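Local coordinates for putative cytochrome P450 120 (Synechocystis sp., PDB 2VE3), which probably acts as a haem-dependent monooxygenase of the cytochrome P450 family and binds retinoic acid in a pocket beside the haem, at residues R50-N55 with P81-I86; L304-Q309 with F367-S372; P15-L20 with Q40-P45; L202-L207 with E243-I248. One frame throughout, in Å; residues are numbered along the deposited sequence.

Contact 1 of 4, residues R50-N55 with P81-I86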
loop_
_atom_site.group_PDB
_atom_site.type_symbol
_atom_site.label_atom_id
_atom_site.label_comp_id
_atom_site.label_asym_id
_atom_site.label_seq_id
_atom_site.Cartn_x
_atom_site.Cartn_y
_atom_site.Cartn_z
ATOM N N ARG A 50 21.795 -9.916 -2.984
ATOM C CA ARG A 50 21.193 -11.203 -2.683
ATOM C C ARG A 50 20.287 -11.027 -1.481
ATOM O O ARG A 50 20.682 -10.466 -0.465
ATOM C CB ARG A 50 22.266 -12.261 -2.451
ATOM C CG ARG A 50 21.772 -13.584 -1.846
ATOM C CD ARG A 50 22.940 -14.517 -1.659
ATOM N NE ARG A 50 23.447 -14.997 -2.942
ATOM C CZ ARG A 50 24.728 -15.246 -3.209
ATOM N NH1 ARG A 50 25.660 -15.044 -2.287
ATOM N NH2 ARG A 50 25.080 -15.680 -4.412
ATOM N N LEU A 51 19.047 -11.468 -1.624
ATOM C CA LEU A 51 18.068 -11.307 -0.564
ATOM C C LEU A 51 17.276 -12.597 -0.416
ATOM O O LEU A 51 16.820 -13.155 -1.401
ATOM C CB LEU A 51 17.137 -10.119 -0.851
ATOM C CG LEU A 51 17.747 -8.735 -1.146
ATOM C CD1 LEU A 51 16.656 -7.788 -1.665
ATOM C CD2 LEU A 51 18.449 -8.140 0.052
ATOM N N PHE A 52 17.159 -13.070 0.824
ATOM C CA PHE A 52 16.387 -14.278 1.176
ATOM C C PHE A 52 16.740 -15.451 0.260
ATOM O O PHE A 52 15.851 -16.147 -0.235
ATOM C CB PHE A 52 14.878 -14.010 1.097
ATOM C CG PHE A 52 14.422 -12.789 1.851
ATOM C CD1 PHE A 52 14.003 -12.891 3.173
ATOM C CD2 PHE A 52 14.386 -11.545 1.228
ATOM C CE1 PHE A 52 13.574 -11.774 3.867
ATOM C CE2 PHE A 52 13.949 -10.418 1.906
ATOM C CZ PHE A 52 13.547 -10.530 3.233
ATOM N N GLY A 53 18.034 -15.613 -0.001
ATOM C CA GLY A 53 18.551 -16.693 -0.832
ATOM C C GLY A 53 18.453 -16.519 -2.335
ATOM O O GLY A 53 18.837 -17.431 -3.071
ATOM N N LYS A 54 17.933 -15.373 -2.796
ATOM C CA LYS A 54 17.830 -15.073 -4.234
ATOM C C LYS A 54 18.721 -13.906 -4.678
ATOM O O LYS A 54 18.826 -12.882 -4.000
ATOM C CB LYS A 54 16.385 -14.738 -4.656
ATOM C CG LYS A 54 15.331 -15.757 -4.279
ATOM C CD LYS A 54 15.227 -16.874 -5.302
ATOM C CE LYS A 54 14.632 -18.102 -4.669
ATOM N NZ LYS A 54 13.540 -17.727 -3.722
ATOM N N ASN A 55 19.329 -14.076 -5.846
ATOM C CA ASN A 55 20.042 -13.008 -6.540
ATOM C C ASN A 55 19.032 -12.028 -7.114
ATOM O O ASN A 55 18.116 -12.434 -7.838
ATOM C CB ASN A 55 20.911 -13.613 -7.646
ATOM C CG ASN A 55 21.984 -14.560 -7.088
ATOM O OD1 ASN A 55 22.440 -14.412 -5.945
ATOM N ND2 ASN A 55 22.383 -15.531 -7.894
ATOM N N PRO A 81 9.306 -11.747 -1.150
ATOM C CA PRO A 81 10.240 -12.378 -0.206
ATOM C C PRO A 81 9.659 -13.609 0.540
ATOM O O PRO A 81 8.456 -13.690 0.772
ATOM C CB PRO A 81 10.565 -11.238 0.761
ATOM C CG PRO A 81 10.429 -9.990 -0.095
ATOM C CD PRO A 81 9.288 -10.276 -1.011
ATOM N N LEU A 82 10.520 -14.558 0.894
ATOM C CA LEU A 82 10.089 -15.845 1.456
ATOM C C LEU A 82 9.117 -15.724 2.639
ATOM O O LEU A 82 8.130 -16.473 2.721
ATOM C CB LEU A 82 11.312 -16.718 1.856
ATOM C CG LEU A 82 10.940 -18.094 2.447
ATOM C CD1 LEU A 82 10.079 -18.887 1.464
ATOM C CD2 LEU A 82 12.148 -18.921 2.899
ATOM N N SER A 83 9.415 -14.804 3.555
ATOM C CA SER A 83 8.560 -14.530 4.703
ATOM C C SER A 83 7.164 -14.058 4.281
ATOM O O SER A 83 6.165 -14.500 4.844
ATOM C CB SER A 83 9.208 -13.474 5.598
ATOM O OG SER A 83 9.439 -12.273 4.869
ATOM N N THR A 84 7.116 -13.151 3.303
ATOM C CA THR A 84 5.855 -12.587 2.796
ATOM C C THR A 84 4.973 -13.660 2.162
ATOM O O THR A 84 3.773 -13.704 2.411
ATOM C CB THR A 84 6.098 -11.480 1.733
ATOM O OG1 THR A 84 7.277 -10.742 2.056
ATOM C CG2 THR A 84 4.893 -10.537 1.636
ATOM N N ARG A 85 5.577 -14.513 1.347
ATOM C CA ARG A 85 4.835 -15.560 0.662
ATOM C C ARG A 85 4.178 -16.524 1.631
ATOM O O ARG A 85 2.987 -16.759 1.529
ATOM C CB ARG A 85 5.725 -16.291 -0.351
ATOM C CG ARG A 85 5.784 -15.560 -1.693
ATOM C CD ARG A 85 6.568 -16.326 -2.745
ATOM N NE ARG A 85 7.993 -16.297 -2.447
ATOM C CZ ARG A 85 8.697 -17.351 -2.040
ATOM N NH1 ARG A 85 8.107 -18.538 -1.890
ATOM N NH2 ARG A 85 9.991 -17.213 -1.787
ATOM N N ILE A 86 4.950 -17.018 2.605
ATOM C CA ILE A 86 4.455 -17.922 3.650
ATOM C C ILE A 86 3.295 -17.325 4.449
ATOM O O ILE A 86 2.297 -18.001 4.711
ATOM C CB ILE A 86 5.607 -18.358 4.632
ATOM C CG1 ILE A 86 6.673 -19.163 3.878
ATOM C CG2 ILE A 86 5.045 -19.140 5.806
ATOM C CD1 ILE A 86 7.919 -19.536 4.691
#
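F52 reaches across to P81 and the first turn of helix 82-88, and its side chain carries most of this contact. CB already points toward the other segment. With chi1 at -51°, CG lies beside the backbone N and anti to the carbonyl carbon, which swings the ring out to the proline; CG itself passes 4.4 Å from L82 N. Farther out, P81 CB stands over one ring face, displaced toward the rim formed by CD2, CE2 and CZ and nearest F52 CE2 at 3.7 Å. At 19° off the ring normal, this is a CH-pi contact. F52 CE1 is 4.3 Å from S83 OG, whose hydrogen bond goes elsewhere, to L181 O.

F52 occupies a type I' turn from L51 to K54, closed by the reciprocal backbone bonds of those two residues. At the margin, K54 NZ and R85 NH2 approach from opposite directions to 4.1 Å, a pair of like charges; R85 NE is engaged by W80 O.

The hairpin of strands 47-51 and 54-59 thus presents its turn to the N-terminal end of helix 82-88. F29 and L30 of helix 26-31 also touch F52, while T84 of helix 82-88 touches the bound retinoic acid.

Contact 2 of 4, residues L304-Q309 with F367-S372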
loop_
_atom_site.group_PDB
_atom_site.type_symbol
_atom_site.label_atom_id
_atom_site.label_comp_id
_atom_site.label_asym_id
_atom_site.label_seq_id
_atom_site.Cartn_x
_atom_site.Cartn_y
_atom_site.Cartn_z
ATOM N N LEU A 304 -7.517 18.865 -4.682
ATOM C CA LEU A 304 -7.211 17.824 -3.695
ATOM C C LEU A 304 -6.666 16.587 -4.412
ATOM O O LEU A 304 -5.685 15.984 -3.960
ATOM C CB LEU A 304 -8.435 17.476 -2.834
ATOM C CG LEU A 304 -8.290 16.340 -1.815
ATOM C CD1 LEU A 304 -7.171 16.620 -0.797
ATOM C CD2 LEU A 304 -9.585 16.057 -1.084
ATOM N N ASP A 305 -7.288 16.236 -5.540
ATOM C CA ASP A 305 -6.756 15.206 -6.427
ATOM C C ASP A 305 -5.248 15.348 -6.666
ATOM O O ASP A 305 -4.514 14.360 -6.560
ATOM C CB ASP A 305 -7.476 15.211 -7.776
ATOM C CG ASP A 305 -8.814 14.496 -7.745
ATOM O OD1 ASP A 305 -9.212 13.924 -6.703
ATOM O OD2 ASP A 305 -9.485 14.520 -8.792
ATOM N N GLN A 306 -4.804 16.566 -7.014
ATOM C CA GLN A 306 -3.373 16.862 -7.233
ATOM C C GLN A 306 -2.485 16.647 -5.998
ATOM O O GLN A 306 -1.386 16.109 -6.097
ATOM C CB GLN A 306 -3.196 18.303 -7.677
ATOM C CG GLN A 306 -3.610 18.584 -9.118
ATOM C CD GLN A 306 -3.302 20.020 -9.507
ATOM O OE1 GLN A 306 -2.214 20.548 -9.217
ATOM N NE2 GLN A 306 -4.265 20.665 -10.156
ATOM N N VAL A 307 -2.954 17.130 -4.855
ATOM C CA VAL A 307 -2.228 16.998 -3.578
ATOM C C VAL A 307 -2.009 15.509 -3.262
ATOM O O VAL A 307 -0.921 15.088 -2.825
ATOM C CB VAL A 307 -3.016 17.709 -2.459
ATOM C CG1 VAL A 307 -2.426 17.423 -1.083
ATOM C CG2 VAL A 307 -3.073 19.198 -2.731
ATOM N N LEU A 308 -3.039 14.708 -3.510
ATOM C CA LEU A 308 -2.989 13.299 -3.153
ATOM C C LEU A 308 -2.079 12.503 -4.097
ATOM O O LEU A 308 -1.324 11.652 -3.631
ATOM C CB LEU A 308 -4.403 12.718 -2.999
ATOM C CG LEU A 308 -5.261 13.317 -1.882
ATOM C CD1 LEU A 308 -6.692 12.764 -1.929
ATOM C CD2 LEU A 308 -4.654 13.099 -0.487
ATOM N N GLN A 309 -2.083 12.841 -5.392
ATOM C CA GLN A 309 -1.059 12.341 -6.323
ATOM C C GLN A 309 0.370 12.641 -5.835
ATOM O O GLN A 309 1.270 11.802 -5.956
ATOM C CB GLN A 309 -1.230 12.949 -7.737
ATOM C CG GLN A 309 -2.494 12.501 -8.550
ATOM C CD GLN A 309 -2.398 11.082 -9.077
ATOM O OE1 GLN A 309 -2.487 10.109 -8.317
ATOM N NE2 GLN A 309 -2.232 10.950 -10.383
ATOM N N PHE A 367 1.132 18.078 -10.912
ATOM C CA PHE A 367 -0.001 17.321 -11.456
ATOM C C PHE A 367 -1.122 18.216 -12.028
ATOM O O PHE A 367 -2.155 17.715 -12.499
ATOM C CB PHE A 367 -0.503 16.291 -10.422
ATOM C CG PHE A 367 0.552 15.285 -10.044
ATOM C CD1 PHE A 367 0.737 14.134 -10.813
ATOM C CD2 PHE A 367 1.415 15.529 -8.979
ATOM C CE1 PHE A 367 1.731 13.232 -10.511
ATOM C CE2 PHE A 367 2.414 14.631 -8.669
ATOM C CZ PHE A 367 2.572 13.472 -9.447
ATOM N N THR A 368 -0.889 19.528 -11.972
ATOM C CA THR A 368 -1.717 20.549 -12.632
ATOM C C THR A 368 -1.608 20.304 -14.122
ATOM O O THR A 368 -0.500 20.084 -14.603
ATOM C CB THR A 368 -1.181 21.985 -12.317
ATOM O OG1 THR A 368 -1.426 22.301 -10.947
ATOM C CG2 THR A 368 -1.839 23.069 -13.190
ATOM N N PRO A 369 -2.749 20.336 -14.855
ATOM C CA PRO A 369 -2.894 20.176 -16.302
ATOM C C PRO A 369 -1.635 20.238 -17.205
ATOM O O PRO A 369 -1.413 19.303 -17.988
ATOM C CB PRO A 369 -3.893 21.283 -16.635
ATOM C CG PRO A 369 -4.803 21.323 -15.377
ATOM C CD PRO A 369 -4.081 20.577 -14.270
ATOM N N ASP A 370 -0.830 21.298 -17.116
ATOM C CA ASP A 370 0.373 21.386 -17.967
ATOM C C ASP A 370 1.692 21.193 -17.227
ATOM O O ASP A 370 2.770 21.438 -17.794
ATOM C CB ASP A 370 0.418 22.717 -18.715
ATOM C CG ASP A 370 -0.583 22.785 -19.831
ATOM O OD1 ASP A 370 -0.210 22.422 -20.975
ATOM O OD2 ASP A 370 -1.739 23.198 -19.559
ATOM N N GLY A 371 1.601 20.762 -15.969
ATOM C CA GLY A 371 2.756 20.653 -15.086
ATOM C C GLY A 371 3.738 19.578 -15.498
ATOM O O GLY A 371 3.439 18.737 -16.347
ATOM N N SER A 372 4.909 19.615 -14.866
ATOM C CA SER A 372 6.039 18.753 -15.214
ATOM C C SER A 372 5.716 17.251 -15.283
ATOM O O SER A 372 6.264 16.532 -16.129
ATOM C CB SER A 372 7.211 19.012 -14.259
ATOM O OG SER A 372 6.776 19.059 -12.911
#
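Q309 CB sits over the centre of the F367 ring, 3.7 Å from the centroid and 10° off the normal, so this CH-pi contact lies close to the ring normal. The methylene is joined by backbone atoms of the same helix: Q309 C approaches F367 CE2 at 4.0 Å, and Q306 O lies 4.1 Å from F367 CD2. One turn earlier, Q306 extends beyond CG and crosses T368 obliquely, its CG packing 4.1 Å from F367 CB and its terminal amide lying beside T368.

The next shell fixes these groups. F367 CG lies beside its own backbone N (chi1 -61°), which sends the ring to the helix surface, where H381 meets it with planes at about 60°. Q309 bends at chi2, and its OE1 accepts a hydrogen bond from R398 NH2 of helix 394-411. One turn away, D305 forms a salt bridge to K402 of that same helix. In the loop, G371 N bonds to T368 O at 2.6 Å, and T368 OG1 has a weak bond to E365.

E310 and R313 of helix 302-314, which also touch F367, fit the ExxR motif of the P450 K helix. P364, E365, R366 and F367 read as the PERF sequence, so the contact belongs to the ExxR-PERF core typical of the family, on the side of the haem that carries the cysteine ligand.

Contact 3 of 4, residues P15-L20 with Q40-P45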
loop_
_atom_site.group_PDB
_atom_site.type_symbol
_atom_site.label_atom_id
_atom_site.label_comp_id
_atom_site.label_asym_id
_atom_site.label_seq_id
_atom_site.Cartn_x
_atom_site.Cartn_y
_atom_site.Cartn_z
ATOM N N PRO A 15 26.743 -4.498 -11.457
ATOM C CA PRO A 15 27.644 -4.434 -10.304
ATOM C C PRO A 15 26.866 -4.562 -8.998
ATOM O O PRO A 15 25.689 -4.226 -8.959
ATOM C CB PRO A 15 28.266 -3.039 -10.418
ATOM C CG PRO A 15 27.239 -2.222 -11.175
ATOM C CD PRO A 15 26.564 -3.186 -12.112
ATOM N N GLY A 16 27.518 -5.033 -7.943
ATOM C CA GLY A 16 26.847 -5.224 -6.663
ATOM C C GLY A 16 27.397 -6.393 -5.863
ATOM O O GLY A 16 27.896 -7.360 -6.443
ATOM N N ASP A 17 27.301 -6.295 -4.536
ATOM C CA ASP A 17 27.764 -7.339 -3.604
ATOM C C ASP A 17 26.674 -8.357 -3.235
ATOM O O ASP A 17 25.568 -7.980 -2.837
ATOM C CB ASP A 17 28.301 -6.702 -2.323
ATOM C CG ASP A 17 29.473 -5.778 -2.575
ATOM O OD1 ASP A 17 30.235 -6.026 -3.539
ATOM O OD2 ASP A 17 29.634 -4.811 -1.798
ATOM N N PHE A 18 27.003 -9.638 -3.373
ATOM C CA PHE A 18 26.092 -10.728 -3.026
ATOM C C PHE A 18 26.139 -11.069 -1.550
ATOM O O PHE A 18 25.169 -11.603 -1.011
ATOM C CB PHE A 18 26.394 -11.984 -3.852
ATOM C CG PHE A 18 25.727 -12.010 -5.205
ATOM C CD1 PHE A 18 24.593 -11.253 -5.462
ATOM C CD2 PHE A 18 26.212 -12.828 -6.210
ATOM C CE1 PHE A 18 23.979 -11.296 -6.706
ATOM C CE2 PHE A 18 25.595 -12.876 -7.453
ATOM C CZ PHE A 18 24.476 -12.112 -7.692
ATOM N N GLY A 19 27.268 -10.759 -0.903
ATOM C CA GLY A 19 27.468 -11.040 0.528
ATOM C C GLY A 19 27.594 -12.524 0.845
ATOM O O GLY A 19 28.014 -13.310 -0.004
ATOM N N LEU A 20 27.225 -12.901 2.069
ATOM C CA LEU A 20 27.259 -14.300 2.516
ATOM C C LEU A 20 26.324 -15.173 1.694
ATOM O O LEU A 20 25.341 -14.671 1.153
ATOM C CB LEU A 20 26.861 -14.403 3.994
ATOM C CG LEU A 20 27.789 -13.730 5.002
ATOM C CD1 LEU A 20 27.071 -13.320 6.294
ATOM C CD2 LEU A 20 28.987 -14.625 5.277
ATOM N N GLN A 40 22.977 2.648 -5.073
ATOM C CA GLN A 40 22.902 3.438 -6.298
ATOM C C GLN A 40 24.132 4.329 -6.468
ATOM O O GLN A 40 24.699 4.406 -7.551
ATOM C CB GLN A 40 21.628 4.266 -6.321
ATOM C CG GLN A 40 21.074 4.414 -7.699
ATOM C CD GLN A 40 19.614 4.089 -7.741
ATOM O OE1 GLN A 40 19.235 2.944 -8.005
ATOM N NE2 GLN A 40 18.776 5.081 -7.463
ATOM N N GLN A 41 24.534 4.989 -5.387
ATOM C CA GLN A 41 25.754 5.787 -5.350
ATOM C C GLN A 41 26.992 4.923 -5.597
ATOM O O GLN A 41 27.791 5.220 -6.492
ATOM C CB GLN A 41 25.874 6.491 -3.999
ATOM C CG GLN A 41 24.977 7.716 -3.828
ATOM C CD GLN A 41 25.770 9.033 -3.768
ATOM O OE1 GLN A 41 26.856 9.158 -4.353
ATOM N NE2 GLN A 41 25.223 10.020 -3.050
ATOM N N GLN A 42 27.134 3.853 -4.812
ATOM C CA GLN A 42 28.291 2.955 -4.891
ATOM C C GLN A 42 28.366 2.145 -6.189
ATOM O O GLN A 42 29.458 1.920 -6.726
ATOM C CB GLN A 42 28.307 2.007 -3.691
ATOM C CG GLN A 42 29.488 1.030 -3.666
ATOM C CD GLN A 42 29.603 0.257 -2.351
ATOM O OE1 GLN A 42 30.379 -0.693 -2.247
ATOM N NE2 GLN A 42 28.838 0.664 -1.350
ATOM N N PHE A 43 27.221 1.695 -6.696
ATOM C CA PHE A 43 27.234 0.789 -7.857
ATOM C C PHE A 43 26.668 1.366 -9.151
ATOM O O PHE A 43 27.092 0.967 -10.226
ATOM C CB PHE A 43 26.590 -0.576 -7.526
ATOM C CG PHE A 43 27.313 -1.341 -6.451
ATOM C CD1 PHE A 43 28.553 -1.933 -6.708
ATOM C CD2 PHE A 43 26.771 -1.451 -5.175
ATOM C CE1 PHE A 43 29.242 -2.630 -5.704
ATOM C CE2 PHE A 43 27.445 -2.149 -4.165
ATOM C CZ PHE A 43 28.689 -2.739 -4.432
ATOM N N GLY A 44 25.709 2.280 -9.058
ATOM C CA GLY A 44 25.085 2.835 -10.266
ATOM C C GLY A 44 23.591 2.563 -10.310
ATOM O O GLY A 44 23.057 1.911 -9.402
ATOM N N PRO A 45 22.905 3.063 -11.358
ATOM C CA PRO A 45 21.441 2.964 -11.480
ATOM C C PRO A 45 20.871 1.535 -11.515
ATOM O O PRO A 45 19.726 1.336 -11.129
ATOM C CB PRO A 45 21.138 3.716 -12.791
ATOM C CG PRO A 45 22.406 3.715 -13.536
ATOM C CD PRO A 45 23.490 3.785 -12.505
#
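A glycine, G16, rather than a side chain covers the F43 ring: its CA stands over the ring centre, 3.6 Å from the centroid and only 9° off the normal, a CH-pi contact made by the backbone. The opposite face is taken by CG of Q42, the preceding residue of the helix, so the phenyl group is sandwiched between two aliphatic carbons. G16 N also nears this first face, 3.5 Å from F43 CD1. G16 has a positive phi, and its lack of a side chain lets the backbone come this close to the ring.

P15 flanks the ring's base, with CB 3.9 Å from F43 CD1 and CG 3.3 Å from F43 O. At the far end, D17 OD2 lies in the ring plane at the edge, 3.5 Å from F43 CZ; the carboxylate stands 87° from that plane. K48 ties down the loop from outside, through NZ to G16 O and by a backbone bond to P15.

The chemistry is thus mainly CH-pi and aliphatic over the faces, with a peptide N also above one of them, and electrostatic at the rim. A carboxylate oxygen aimed at the positively polarised ring hydrogens is probably mildly attractive. D17 is an exposed residue, so water can probably also reach the carboxylate.

Contact 4 of 4, residues L202-L207 with E243-I248; sequences LLLAEL and ELKDQI
L204 and L207 of helix 192-215 pack on K245 and I248 of helix 241-272, where, by order and length, the two elements correspond to helix G and the long central helix of the P450 fold. The two short axes pass 9.8 Å apart with 115° between their N-to-C directions, a steep crossing. L204 and K245 have the nearest CA atoms of the interface, and their side chains cross at about a right angle. L204 CD2 packs on K245 CB at 3.7 Å, and the same methyl comes within 4.0 Å of D246 OD1. In return the lysine lies over the backbone of helix 192-215, its CD 3.6 Å from L204 O. Its bend at chi3 (-59°) carries NZ along that helix to a salt bridge with E208.

L207 and I248 slide past each other in opposite directions: L207 CB is 3.9 Å from I248 CD1, while L207 CD1 leans against K245 O at 3.7 Å. I211, one turn beyond L207, also touches K245 and I248, and L225 of helix 224-230 covers I248 as well.

Polar groups border the apolar contact. D246 OD1 pairs with R200 of helix 192-215; away from the contact, Q247 NE2 donates to E243 OE2 at 3.1 Å, an acid that also meets R104. Leucine and isoleucine side chains and the aliphatic part of K245 therefore pack at the crossing, while salt bridges from K245 and D246 to E208 and R200 join the same two helices. The buried carboxylate of D246 is probably balanced by R200, with N91 N bonding OD2.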
loop_
_atom_site.group_PDB
_atom_site.type_symbol
_atom_site.label_atom_id
_atom_site.label_comp_id
_atom_site.label_asym_id
_atom_site.label_seq_id
_atom_site.Cartn_x
_atom_site.Cartn_y
_atom_site.Cartn_z
ATOM N N LEU A 202 -4.198 -17.622 14.254
ATOM C CA LEU A 202 -5.294 -17.095 15.058
ATOM C C LEU A 202 -6.287 -16.300 14.220
ATOM O O LEU A 202 -7.493 -16.403 14.433
ATOM C CB LEU A 202 -4.754 -16.245 16.213
ATOM C CG LEU A 202 -3.993 -16.987 17.320
ATOM C CD1 LEU A 202 -3.192 -16.000 18.179
ATOM C CD2 LEU A 202 -4.923 -17.816 18.194
ATOM N N LEU A 203 -5.783 -15.516 13.265
ATOM C CA LEU A 203 -6.651 -14.731 12.389
ATOM C C LEU A 203 -7.461 -15.598 11.436
ATOM O O LEU A 203 -8.637 -15.323 11.220
ATOM C CB LEU A 203 -5.855 -13.686 11.585
ATOM C CG LEU A 203 -5.237 -12.519 12.365
ATOM C CD1 LEU A 203 -4.080 -11.910 11.604
ATOM C CD2 LEU A 203 -6.297 -11.478 12.696
ATOM N N LEU A 204 -6.842 -16.626 10.852
ATOM C CA LEU A 204 -7.561 -17.512 9.925
ATOM C C LEU A 204 -8.679 -18.263 10.660
ATOM O O LEU A 204 -9.788 -18.397 10.138
ATOM C CB LEU A 204 -6.603 -18.508 9.254
ATOM C CG LEU A 204 -5.561 -18.016 8.245
ATOM C CD1 LEU A 204 -4.628 -19.174 7.902
ATOM C CD2 LEU A 204 -6.214 -17.476 6.984
ATOM N N ALA A 205 -8.389 -18.715 11.883
ATOM C CA ALA A 205 -9.363 -19.438 12.695
ATOM C C ALA A 205 -10.590 -18.579 12.972
ATOM O O ALA A 205 -11.705 -19.079 12.958
ATOM C CB ALA A 205 -8.725 -19.936 13.998
ATOM N N GLU A 206 -10.377 -17.284 13.201
ATOM C CA GLU A 206 -11.462 -16.311 13.361
ATOM C C GLU A 206 -12.217 -16.022 12.077
ATOM O O GLU A 206 -13.442 -15.924 12.086
ATOM C CB GLU A 206 -10.931 -14.984 13.921
ATOM C CG GLU A 206 -10.559 -15.057 15.374
ATOM C CD GLU A 206 -11.721 -15.540 16.224
ATOM O OE1 GLU A 206 -12.692 -14.762 16.382
ATOM O OE2 GLU A 206 -11.659 -16.699 16.713
ATOM N N LEU A 207 -11.478 -15.839 10.984
ATOM C CA LEU A 207 -12.093 -15.518 9.701
ATOM C C LEU A 207 -12.931 -16.706 9.211
ATOM O O LEU A 207 -13.981 -16.503 8.609
ATOM C CB LEU A 207 -11.054 -15.093 8.647
ATOM C CG LEU A 207 -9.935 -14.080 8.938
ATOM C CD1 LEU A 207 -9.117 -13.849 7.672
ATOM C CD2 LEU A 207 -10.414 -12.745 9.533
ATOM N N GLU A 243 -9.034 -20.610 0.309
ATOM C CA GLU A 243 -8.877 -19.460 -0.581
ATOM C C GLU A 243 -9.641 -18.217 -0.107
ATOM O O GLU A 243 -9.113 -17.085 -0.174
ATOM C CB GLU A 243 -9.237 -19.805 -2.031
ATOM C CG GLU A 243 -9.337 -18.564 -2.906
ATOM C CD GLU A 243 -8.977 -18.782 -4.349
ATOM O OE1 GLU A 243 -8.956 -19.962 -4.818
ATOM O OE2 GLU A 243 -8.704 -17.747 -5.014
ATOM N N LEU A 244 -10.871 -18.429 0.366
ATOM C CA LEU A 244 -11.703 -17.365 0.945
ATOM C C LEU A 244 -11.003 -16.641 2.092
ATOM O O LEU A 244 -11.033 -15.412 2.175
ATOM C CB LEU A 244 -13.018 -17.941 1.464
ATOM C CG LEU A 244 -14.119 -18.367 0.481
ATOM C CD1 LEU A 244 -15.256 -19.123 1.200
ATOM C CD2 LEU A 244 -14.654 -17.159 -0.247
ATOM N N LYS A 245 -10.385 -17.414 2.982
ATOM C CA LYS A 245 -9.686 -16.858 4.128
ATOM C C LYS A 245 -8.399 -16.111 3.747
ATOM O O LYS A 245 -8.126 -15.053 4.293
ATOM C CB LYS A 245 -9.419 -17.949 5.148
ATOM C CG LYS A 245 -10.679 -18.723 5.535
ATOM C CD LYS A 245 -10.491 -19.560 6.776
ATOM C CE LYS A 245 -9.399 -20.579 6.652
ATOM N NZ LYS A 245 -9.333 -21.344 7.927
ATOM N N ASP A 246 -7.618 -16.675 2.823
ATOM C CA ASP A 246 -6.405 -16.026 2.305
ATOM C C ASP A 246 -6.728 -14.726 1.564
ATOM O O ASP A 246 -5.981 -13.751 1.663
ATOM C CB ASP A 246 -5.629 -16.969 1.383
ATOM C CG ASP A 246 -4.614 -17.840 2.132
ATOM O OD1 ASP A 246 -4.597 -17.815 3.381
ATOM O OD2 ASP A 246 -3.820 -18.547 1.465
ATOM N N GLN A 247 -7.842 -14.720 0.830
ATOM C CA GLN A 247 -8.253 -13.539 0.060
ATOM C C GLN A 247 -8.718 -12.361 0.939
ATOM O O GLN A 247 -8.352 -11.222 0.662
ATOM C CB GLN A 247 -9.295 -13.890 -1.027
ATOM C CG GLN A 247 -8.816 -14.880 -2.131
ATOM C CD GLN A 247 -7.731 -14.329 -3.069
ATOM O OE1 GLN A 247 -7.125 -13.277 -2.818
ATOM N NE2 GLN A 247 -7.489 -15.040 -4.157
ATOM N N ILE A 248 -9.515 -12.622 1.986
ATOM C CA ILE A 248 -9.910 -11.537 2.890
ATOM C C ILE A 248 -8.762 -11.079 3.748
ATOM O O ILE A 248 -8.660 -9.907 4.040
ATOM C CB ILE A 248 -11.128 -11.831 3.835
ATOM C CG1 ILE A 248 -11.216 -13.315 4.195
ATOM C CG2 ILE A 248 -12.401 -11.248 3.238
ATOM C CD1 ILE A 248 -12.329 -13.669 5.215
#

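In the fold
From the N terminus, contact 3 closes the first loop, bringing 15-20 to the end of helix 35-43 around helix 26-31. Contact 1 follows, closing a loop that holds most of strand 54-59, helix 62-68 and strand 76-79. These two touch, R50 CB lying 3.3 Å from F18 O, so they join the N-terminal arm, the edge of the mixed sheet and helix 82-88. Contact 4, across helix 224-230, ties helix 192-215 to helix 241-272. Contact 2 closes last, spanning strands 320-325 to 341-345 and helix 346-349, and ties helix 302-314 to the loop before helix 394-411, across the chain's centre from contact 4. All four run in series; none nests or crosses.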